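Local coordinates for protein glia-derived nexin (Homo sapiens, PDB 4DY0) that inhibits serine proteases such as thrombin, trypsin and urokinase as a heparin-binding serpin, and promotes neurite extension by blocking thrombin, at residues Val19-Val33 with Ala279-Leu292. Residues are numbered along the deposited sequence; the frame is centred on the assembly and turned at random.
Sequences VFNQIVKSRPHDNIV and AVAQTDLKEPLKVL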
ATOM      1  N   VAL A  19       3.515  -7.135  -6.570  1.00 22.89           N
ATOM      2  CA  VAL A  19       4.709  -6.377  -6.237  1.00 23.59           C
ATOM      3  C   VAL A  19       5.103  -6.651  -4.790  1.00 23.17           C
ATOM      4  O   VAL A  19       6.258  -6.966  -4.503  1.00 24.23           O
ATOM      5  CB  VAL A  19       4.510  -4.865  -6.468  1.00 23.68           C
ATOM      6  CG1 VAL A  19       5.669  -4.078  -5.880  1.00 19.47           C
ATOM      7  CG2 VAL A  19       4.349  -4.579  -7.960  1.00 21.79           C
ATOM      8  N   PHE A  20       4.138  -6.552  -3.880  1.00 21.21           N
ATOM      9  CA  PHE A  20       4.400  -6.867  -2.477  1.00 22.11           C
ATOM     10  C   PHE A  20       5.050  -8.243  -2.338  1.00 24.18           C
ATOM     11  O   PHE A  20       6.023  -8.410  -1.591  1.00 24.63           O
ATOM     12  CB  PHE A  20       3.110  -6.812  -1.656  1.00 20.94           C
ATOM     13  CG  PHE A  20       3.277  -7.268  -0.230  1.00 21.30           C
ATOM     14  CD1 PHE A  20       3.680  -6.378   0.758  1.00 19.62           C
ATOM     15  CD2 PHE A  20       3.030  -8.588   0.126  1.00 21.64           C
ATOM     16  CE1 PHE A  20       3.831  -6.792   2.067  1.00 19.95           C
ATOM     17  CE2 PHE A  20       3.185  -9.012   1.438  1.00 20.43           C
ATOM     18  CZ  PHE A  20       3.582  -8.115   2.409  1.00 21.10           C
ATOM     19  N   ASN A  21       4.510  -9.223  -3.058  1.00 24.23           N
ATOM     20  CA  ASN A  21       4.999 -10.598  -2.975  1.00 25.96           C
ATOM     21  C   ASN A  21       6.446 -10.721  -3.428  1.00 26.67           C
ATOM     22  O   ASN A  21       7.190 -11.585  -2.964  1.00 27.12           O
ATOM     23  CB  ASN A  21       4.111 -11.536  -3.792  1.00 24.03           C
ATOM     24  CG  ASN A  21       2.736 -11.697  -3.189  1.00 29.90           C
ATOM     25  OD1 ASN A  21       2.539 -11.457  -1.996  1.00 32.86           O
ATOM     26  ND2 ASN A  21       1.772 -12.112  -4.005  1.00 28.86           N
ATOM     27  N   GLN A  22       6.845  -9.850  -4.341  1.00 25.48           N
ATOM     28  CA  GLN A  22       8.220  -9.834  -4.797  1.00 27.09           C
ATOM     29  C   GLN A  22       9.130  -9.305  -3.711  1.00 24.75           C
ATOM     30  O   GLN A  22      10.115  -9.946  -3.339  1.00 24.13           O
ATOM     31  CB  GLN A  22       8.357  -8.943  -6.018  1.00 27.72           C
ATOM     32  CG  GLN A  22       7.937  -9.588  -7.303  1.00 30.21           C
ATOM     33  CD  GLN A  22       8.452  -8.805  -8.476  1.00 38.69           C
ATOM     34  OE1 GLN A  22       7.698  -8.436  -9.369  1.00 37.84           O
ATOM     35  NE2 GLN A  22       9.749  -8.516  -8.468  1.00 49.32           N
ATOM     36  N   ILE A  23       8.791  -8.122  -3.212  1.00 24.91           N
ATOM     37  CA  ILE A  23       9.620  -7.447  -2.224  1.00 27.06           C
ATOM     38  C   ILE A  23       9.808  -8.336  -1.005  1.00 25.42           C
ATOM     39  O   ILE A  23      10.921  -8.546  -0.532  1.00 30.11           O
ATOM     40  CB  ILE A  23       8.997  -6.109  -1.803  1.00 25.56           C
ATOM     41  CG1 ILE A  23       8.826  -5.205  -3.026  1.00 23.74           C
ATOM     42  CG2 ILE A  23       9.858  -5.437  -0.736  1.00 26.04           C
ATOM     43  CD1 ILE A  23       7.908  -4.018  -2.797  1.00 23.04           C
ATOM     44  N   VAL A  24       8.697  -8.867  -0.519  1.00 26.08           N
ATOM     45  CA  VAL A  24       8.675  -9.733   0.648  1.00 27.10           C
ATOM     46  C   VAL A  24       9.510 -11.009   0.468  1.00 29.91           C
ATOM     47  O   VAL A  24      10.121 -11.506   1.416  1.00 30.79           O
ATOM     48  CB  VAL A  24       7.209 -10.057   1.005  1.00 30.66           C
ATOM     49  CG1 VAL A  24       6.984 -11.549   1.163  1.00 28.60           C
ATOM     50  CG2 VAL A  24       6.773  -9.258   2.227  1.00 28.21           C
ATOM     51  N   LYS A  25       9.544 -11.541  -0.746  1.00 30.20           N
ATOM     52  CA  LYS A  25      10.416 -12.680  -1.024  1.00 38.98           C
ATOM     53  C   LYS A  25      11.884 -12.274  -1.011  1.00 32.44           C
ATOM     54  O   LYS A  25      12.749 -13.060  -0.632  1.00 30.09           O
ATOM     55  CB  LYS A  25      10.049 -13.362  -2.350  1.00 43.86           C
ATOM     56  CG  LYS A  25       9.491 -14.772  -2.177  1.00 59.16           C
ATOM     57  CD  LYS A  25       8.568 -15.178  -3.322  1.00 66.00           C
ATOM     58  CE  LYS A  25       7.177 -14.579  -3.140  1.00 71.18           C
ATOM     59  NZ  LYS A  25       6.143 -15.203  -4.015  1.00 52.27           N
ATOM     60  N   SER A  26      12.169 -11.043  -1.420  1.00 32.13           N
ATOM     61  CA  SER A  26      13.549 -10.573  -1.425  1.00 33.94           C
ATOM     62  C   SER A  26      13.976 -10.090  -0.037  1.00 33.12           C
ATOM     63  O   SER A  26      15.158 -10.130   0.302  1.00 34.37           O
ATOM     64  CB  SER A  26      13.750  -9.476  -2.475  1.00 34.55           C
ATOM     65  OG  SER A  26      13.300  -8.222  -2.001  1.00 43.22           O
ATOM     66  N   ARG A  27      13.003  -9.653   0.764  0.50 28.31           N
ATOM     67  CA  ARG A  27      13.264  -9.136   2.108  0.50 28.32           C
ATOM     68  C   ARG A  27      12.390  -9.844   3.154  0.50 29.67           C
ATOM     69  O   ARG A  27      11.484  -9.244   3.732  0.50 24.45           O
ATOM     70  CB  ARG A  27      13.002  -7.629   2.151  0.50 29.30           C
ATOM     71  CG  ARG A  27      13.661  -6.820   1.032  0.50 30.49           C
ATOM     72  CD  ARG A  27      15.179  -6.876   1.115  0.50 35.23           C
ATOM     73  NE  ARG A  27      15.661  -6.473   2.434  0.50 41.16           N
ATOM     74  CZ  ARG A  27      16.821  -6.856   2.964  0.50 39.63           C
ATOM     75  NH1 ARG A  27      17.164  -6.437   4.177  0.50 31.55           N
ATOM     76  NH2 ARG A  27      17.638  -7.661   2.287  0.50 35.05           N
ATOM     77  N   PRO A  28      12.667 -11.129   3.407  1.00 31.30           N
ATOM     78  CA  PRO A  28      11.799 -11.956   4.246  1.00 28.38           C
ATOM     79  C   PRO A  28      11.664 -11.461   5.682  1.00 28.83           C
ATOM     80  O   PRO A  28      10.639 -11.704   6.320  1.00 29.23           O
ATOM     81  CB  PRO A  28      12.491 -13.326   4.234  1.00 30.52           C
ATOM     82  CG  PRO A  28      13.407 -13.298   3.058  1.00 31.19           C
ATOM     83  CD  PRO A  28      13.823 -11.878   2.884  1.00 29.82           C
ATOM     84  N   HIS A  29      12.685 -10.772   6.187  1.00 30.90           N
ATOM     85  CA  HIS A  29      12.734 -10.423   7.612  1.00 29.19           C
ATOM     86  C   HIS A  29      12.552  -8.937   7.915  1.00 27.05           C
ATOM     87  O   HIS A  29      12.699  -8.510   9.061  1.00 26.59           O
ATOM     88  CB  HIS A  29      14.032 -10.933   8.250  1.00 27.96           C
ATOM     89  CG  HIS A  29      14.150 -12.425   8.258  1.00 36.65           C
ATOM     90  ND1 HIS A  29      15.358 -13.079   8.134  1.00 41.44           N
ATOM     91  CD2 HIS A  29      13.208 -13.394   8.354  1.00 39.04           C
ATOM     92  CE1 HIS A  29      15.156 -14.384   8.167  1.00 45.78           C
ATOM     93  NE2 HIS A  29      13.859 -14.601   8.298  1.00 41.53           N
ATOM     94  N   ASP A  30      12.221  -8.155   6.896  1.00 24.92           N
ATOM     95  CA  ASP A  30      12.022  -6.722   7.079  1.00 24.37           C
ATOM     96  C   ASP A  30      10.556  -6.351   7.245  1.00 23.28           C
ATOM     97  O   ASP A  30       9.659  -7.116   6.892  1.00 20.58           O
ATOM     98  CB  ASP A  30      12.587  -5.953   5.884  1.00 27.17           C
ATOM     99  CG  ASP A  30      14.098  -6.034   5.801  1.00 34.88           C
ATOM    100  OD1 ASP A  30      14.731  -6.481   6.786  1.00 37.11           O
ATOM    101  OD2 ASP A  30      14.648  -5.648   4.751  1.00 35.83           O
ATOM    102  N   ASN A  31      10.323  -5.162   7.782  1.00 21.68           N
ATOM    103  CA  ASN A  31       8.998  -4.594   7.796  1.00 21.18           C
ATOM    104  C   ASN A  31       8.710  -4.013   6.422  1.00 22.60           C
ATOM    105  O   ASN A  31       9.385  -3.094   5.967  1.00 23.73           O
ATOM    106  CB  ASN A  31       8.886  -3.525   8.882  1.00 19.14           C
ATOM    107  CG  ASN A  31       8.944  -4.111  10.274  1.00 22.08           C
ATOM    108  OD1 ASN A  31       8.716  -5.312  10.473  1.00 23.08           O
ATOM    109  ND2 ASN A  31       9.252  -3.270  11.254  1.00 22.64           N
ATOM    110  N   ILE A  32       7.718  -4.572   5.744  1.00 24.03           N
ATOM    111  CA  ILE A  32       7.364  -4.105   4.415  1.00 24.54           C
ATOM    112  C   ILE A  32       5.917  -3.641   4.418  1.00 24.97           C
ATOM    113  O   ILE A  32       5.011  -4.413   4.728  1.00 28.32           O
ATOM    114  CB  ILE A  32       7.550  -5.209   3.364  1.00 23.72           C
ATOM    115  CG1 ILE A  32       9.006  -5.684   3.339  1.00 27.18           C
ATOM    116  CG2 ILE A  32       7.137  -4.708   1.994  1.00 25.97           C
ATOM    117  CD1 ILE A  32       9.990  -4.622   2.874  1.00 24.69           C
ATOM    118  N   VAL A  33       5.705  -2.369   4.097  1.00 25.57           N
ATOM    119  CA  VAL A  33       4.361  -1.813   4.043  1.00 25.54           C
ATOM    120  C   VAL A  33       4.135  -1.119   2.712  1.00 26.36           C
ATOM    121  O   VAL A  33       4.735  -0.085   2.423  1.00 28.09           O
ATOM    122  CB  VAL A  33       4.096  -0.835   5.199  1.00 24.73           C
ATOM    123  CG1 VAL A  33       2.626  -0.425   5.220  1.00 22.57           C
ATOM    124  CG2 VAL A  33       4.490  -1.475   6.517  1.00 23.66           C
ATOM    125  N   ALA A 279       3.213   1.356  11.711  1.00 35.79           N
ATOM    126  CA  ALA A 279       3.833   0.658  10.596  1.00 33.70           C
ATOM    127  C   ALA A 279       4.159   1.650   9.491  1.00 33.02           C
ATOM    128  O   ALA A 279       3.270   2.320   8.975  1.00 32.02           O
ATOM    129  CB  ALA A 279       2.898  -0.421  10.070  1.00 37.18           C
ATOM    130  N   VAL A 280       5.431   1.736   9.123  1.00 30.03           N
ATOM    131  CA  VAL A 280       5.854   2.667   8.089  1.00 31.53           C
ATOM    132  C   VAL A 280       7.026   2.122   7.274  1.00 34.32           C
ATOM    133  O   VAL A 280       7.999   1.606   7.827  1.00 28.54           O
ATOM    134  CB  VAL A 280       6.233   4.034   8.687  1.00 32.63           C
ATOM    135  CG1 VAL A 280       7.226   3.855   9.835  1.00 34.53           C
ATOM    136  CG2 VAL A 280       6.801   4.943   7.612  1.00 30.97           C
ATOM    137  N   ALA A 281       6.926   2.239   5.953  1.00 32.35           N
ATOM    138  CA  ALA A 281       7.991   1.796   5.068  1.00 27.97           C
ATOM    139  C   ALA A 281       7.991   2.589   3.767  1.00 30.56           C
ATOM    140  O   ALA A 281       6.946   3.035   3.295  1.00 27.87           O
ATOM    141  CB  ALA A 281       7.861   0.310   4.781  1.00 25.28           C
ATOM    142  N   GLN A 282       9.173   2.767   3.199  1.00 31.11           N
ATOM    143  CA  GLN A 282       9.302   3.385   1.895  1.00 34.69           C
ATOM    144  C   GLN A 282       9.984   2.400   0.965  1.00 31.07           C
ATOM    145  O   GLN A 282      10.737   1.537   1.408  1.00 24.61           O
ATOM    146  CB  GLN A 282      10.122   4.669   1.982  1.00 39.22           C
ATOM    147  CG  GLN A 282      10.367   5.319   0.633  1.00 57.57           C
ATOM    148  CD  GLN A 282      11.413   6.413   0.692  1.00 71.64           C
ATOM    149  OE1 GLN A 282      11.349   7.307   1.539  1.00 81.95           O
ATOM    150  NE2 GLN A 282      12.384   6.351  -0.214  1.00 67.51           N
ATOM    151  N   THR A 283       9.728   2.525  -0.327  1.00 27.36           N
ATOM    152  CA  THR A 283      10.328   1.614  -1.268  1.00 28.48           C
ATOM    153  C   THR A 283      10.364   2.212  -2.665  1.00 29.67           C
ATOM    154  O   THR A 283       9.521   3.031  -3.026  1.00 29.00           O
ATOM    155  CB  THR A 283       9.566   0.274  -1.293  1.00 34.45           C
ATOM    156  OG1 THR A 283      10.443  -0.765  -1.734  1.00 41.38           O
ATOM    157  CG2 THR A 283       8.364   0.349  -2.223  1.00 30.44           C
ATOM    158  N   ASP A 284      11.361   1.805  -3.442  1.00 29.68           N
ATOM    159  CA  ASP A 284      11.437   2.162  -4.845  1.00 28.32           C
ATOM    160  C   ASP A 284      10.819   1.024  -5.644  1.00 27.34           C
ATOM    161  O   ASP A 284      11.302  -0.107  -5.594  1.00 28.59           O
ATOM    162  CB  ASP A 284      12.894   2.378  -5.251  1.00 32.84           C
ATOM    163  CG  ASP A 284      13.035   2.937  -6.653  1.00 31.59           C
ATOM    164  OD1 ASP A 284      12.004   3.114  -7.332  1.00 36.48           O
ATOM    165  OD2 ASP A 284      14.180   3.194  -7.077  1.00 38.22           O
ATOM    166  N   LEU A 285       9.755   1.321  -6.382  1.00 28.82           N
ATOM    167  CA  LEU A 285       9.000   0.291  -7.096  1.00 25.99           C
ATOM    168  C   LEU A 285       9.678  -0.189  -8.377  1.00 26.86           C
ATOM    169  O   LEU A 285       9.246  -1.168  -8.979  1.00 29.08           O
ATOM    170  CB  LEU A 285       7.591   0.801  -7.414  1.00 25.87           C
ATOM    171  CG  LEU A 285       6.489   0.521  -6.389  1.00 28.78           C
ATOM    172  CD1 LEU A 285       7.066   0.225  -5.016  1.00 27.74           C
ATOM    173  CD2 LEU A 285       5.489   1.673  -6.330  1.00 25.39           C
ATOM    174  N   LYS A 286      10.742   0.492  -8.785  1.00 27.30           N
ATOM    175  CA  LYS A 286      11.394   0.215 -10.069  1.00 28.34           C
ATOM    176  C   LYS A 286      11.679  -1.263 -10.363  1.00 27.98           C
ATOM    177  O   LYS A 286      11.198  -1.804 -11.360  1.00 29.77           O
ATOM    178  CB  LYS A 286      12.680   1.035 -10.210  1.00 29.42           C
ATOM    179  CG  LYS A 286      13.498   0.692 -11.448  1.00 33.78           C
ATOM    180  CD  LYS A 286      14.463   1.809 -11.810  1.00 34.73           C
ATOM    181  CE  LYS A 286      15.444   2.081 -10.688  1.00 38.81           C
ATOM    182  NZ  LYS A 286      16.339   3.220 -11.011  1.00 45.54           N
ATOM    183  N   GLU A 287      12.465  -1.915  -9.512  1.00 28.88           N
ATOM    184  CA  GLU A 287      12.896  -3.290  -9.788  1.00 31.80           C
ATOM    185  C   GLU A 287      11.748  -4.302  -9.881  1.00 30.43           C
ATOM    186  O   GLU A 287      11.673  -5.072 -10.840  1.00 34.26           O
ATOM    187  CB  GLU A 287      13.953  -3.747  -8.781  1.00 35.24           C
ATOM    188  CG  GLU A 287      15.258  -2.974  -8.888  1.00 42.48           C
ATOM    189  CD  GLU A 287      15.889  -3.094 -10.264  1.00 56.26           C
ATOM    190  OE1 GLU A 287      16.059  -4.235 -10.747  1.00 56.47           O
ATOM    191  OE2 GLU A 287      16.219  -2.046 -10.861  1.00 52.86           O
ATOM    192  N   PRO A 288      10.854  -4.311  -8.882  1.00 26.11           N
ATOM    193  CA  PRO A 288       9.711  -5.213  -8.934  1.00 24.96           C
ATOM    194  C   PRO A 288       8.887  -5.005 -10.203  1.00 26.24           C
ATOM    195  O   PRO A 288       8.417  -5.975 -10.804  1.00 27.82           O
ATOM    196  CB  PRO A 288       8.897  -4.817  -7.700  1.00 25.05           C
ATOM    197  CG  PRO A 288       9.907  -4.265  -6.754  1.00 27.02           C
ATOM    198  CD  PRO A 288      10.917  -3.560  -7.616  1.00 26.35           C
ATOM    199  N   LEU A 289       8.715  -3.755 -10.618  1.00 22.63           N
ATOM    200  CA  LEU A 289       7.960  -3.487 -11.842  1.00 24.05           C
ATOM    201  C   LEU A 289       8.638  -4.099 -13.073  1.00 23.84           C
ATOM    202  O   LEU A 289       7.971  -4.632 -13.956  1.00 25.00           O
ATOM    203  CB  LEU A 289       7.709  -1.986 -12.020  1.00 21.45           C
ATOM    204  CG  LEU A 289       6.700  -1.393 -11.026  1.00 21.46           C
ATOM    205  CD1 LEU A 289       6.583   0.106 -11.191  1.00 21.40           C
ATOM    206  CD2 LEU A 289       5.330  -2.055 -11.159  1.00 18.67           C
ATOM    207  N   LYS A 290       9.965  -4.027 -13.131  1.00 23.39           N
ATOM    208  CA  LYS A 290      10.705  -4.667 -14.214  1.00 26.80           C
ATOM    209  C   LYS A 290      10.398  -6.164 -14.294  1.00 27.47           C
ATOM    210  O   LYS A 290      10.165  -6.700 -15.375  1.00 27.61           O
ATOM    211  CB  LYS A 290      12.209  -4.484 -14.027  1.00 27.33           C
ATOM    212  CG  LYS A 290      12.710  -3.062 -14.158  1.00 27.80           C
ATOM    213  CD  LYS A 290      14.237  -3.042 -14.091  1.00 26.75           C
ATOM    214  CE  LYS A 290      14.779  -1.625 -14.087  1.00 26.60           C
ATOM    215  NZ  LYS A 290      16.264  -1.621 -14.130  1.00 27.32           N
ATOM    216  N   VAL A 291      10.411  -6.838 -13.147  1.00 26.91           N
ATOM    217  CA  VAL A 291      10.139  -8.271 -13.100  1.00 25.49           C
ATOM    218  C   VAL A 291       8.770  -8.578 -13.701  1.00 25.67           C
ATOM    219  O   VAL A 291       8.566  -9.648 -14.283  1.00 23.77           O
ATOM    220  CB  VAL A 291      10.206  -8.815 -11.657  1.00 26.03           C
ATOM    221  CG1 VAL A 291       9.671 -10.246 -11.588  1.00 21.78           C
ATOM    222  CG2 VAL A 291      11.629  -8.731 -11.120  1.00 23.51           C
ATOM    223  N   LEU A 292       7.842  -7.635 -13.560  1.00 23.40           N
ATOM    224  CA  LEU A 292       6.506  -7.772 -14.141  1.00 24.87           C
ATOM    225  C   LEU A 292       6.497  -7.505 -15.644  1.00 25.33           C
ATOM    226  O   LEU A 292       5.498  -7.753 -16.319  1.00 26.29           O
ATOM    227  CB  LEU A 292       5.507  -6.840 -13.449  1.00 25.17           C
ATOM    228  CG  LEU A 292       5.123  -7.177 -12.007  1.00 29.64           C
ATOM    229  CD1 LEU A 292       4.013  -6.246 -11.528  1.00 25.80           C
ATOM    230  CD2 LEU A 292       4.703  -8.641 -11.875  1.00 26.04           C
TER
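V19, in the long N-terminal helix 5-26 of the serpin fold, meets P288 of the short helix 286-291; the 19-26 part and helix 286-291 have axes 9.5 Å apart at closest approach, their N-to-C directions 115° apart. The tight part is apolar and forked. V19 holds CG1 anti to its own nitrogen (chi1 170°), which lays that methyl on P288 CB at 3.8 Å, while CG2 lies 4.0 Å from L292 CD1 and close to L289 CD2. I39 of helix 36-47 also packs on V19. One turn on, I23 slants across the proline ring, its CG1 against P288 CG. Toward solvent the packing gives way to Q22, whose extended chain runs out to meet V291 from the opposite direction. Beyond the helix end, a type I turn from R27 to D30 leads to strand 32-34, and the N31 side chain is hydrogen-bonded to N377 and K378. A324 of strand 319-328, the neighbour of strand 266-284, also touches V33. No clear hydrogen bond joins the two segments; V33 CG2 rests 4.0 Å from A279 CB, and A281 points its methyl at the 32-33 backbone, CB 3.5 Å from V33 N.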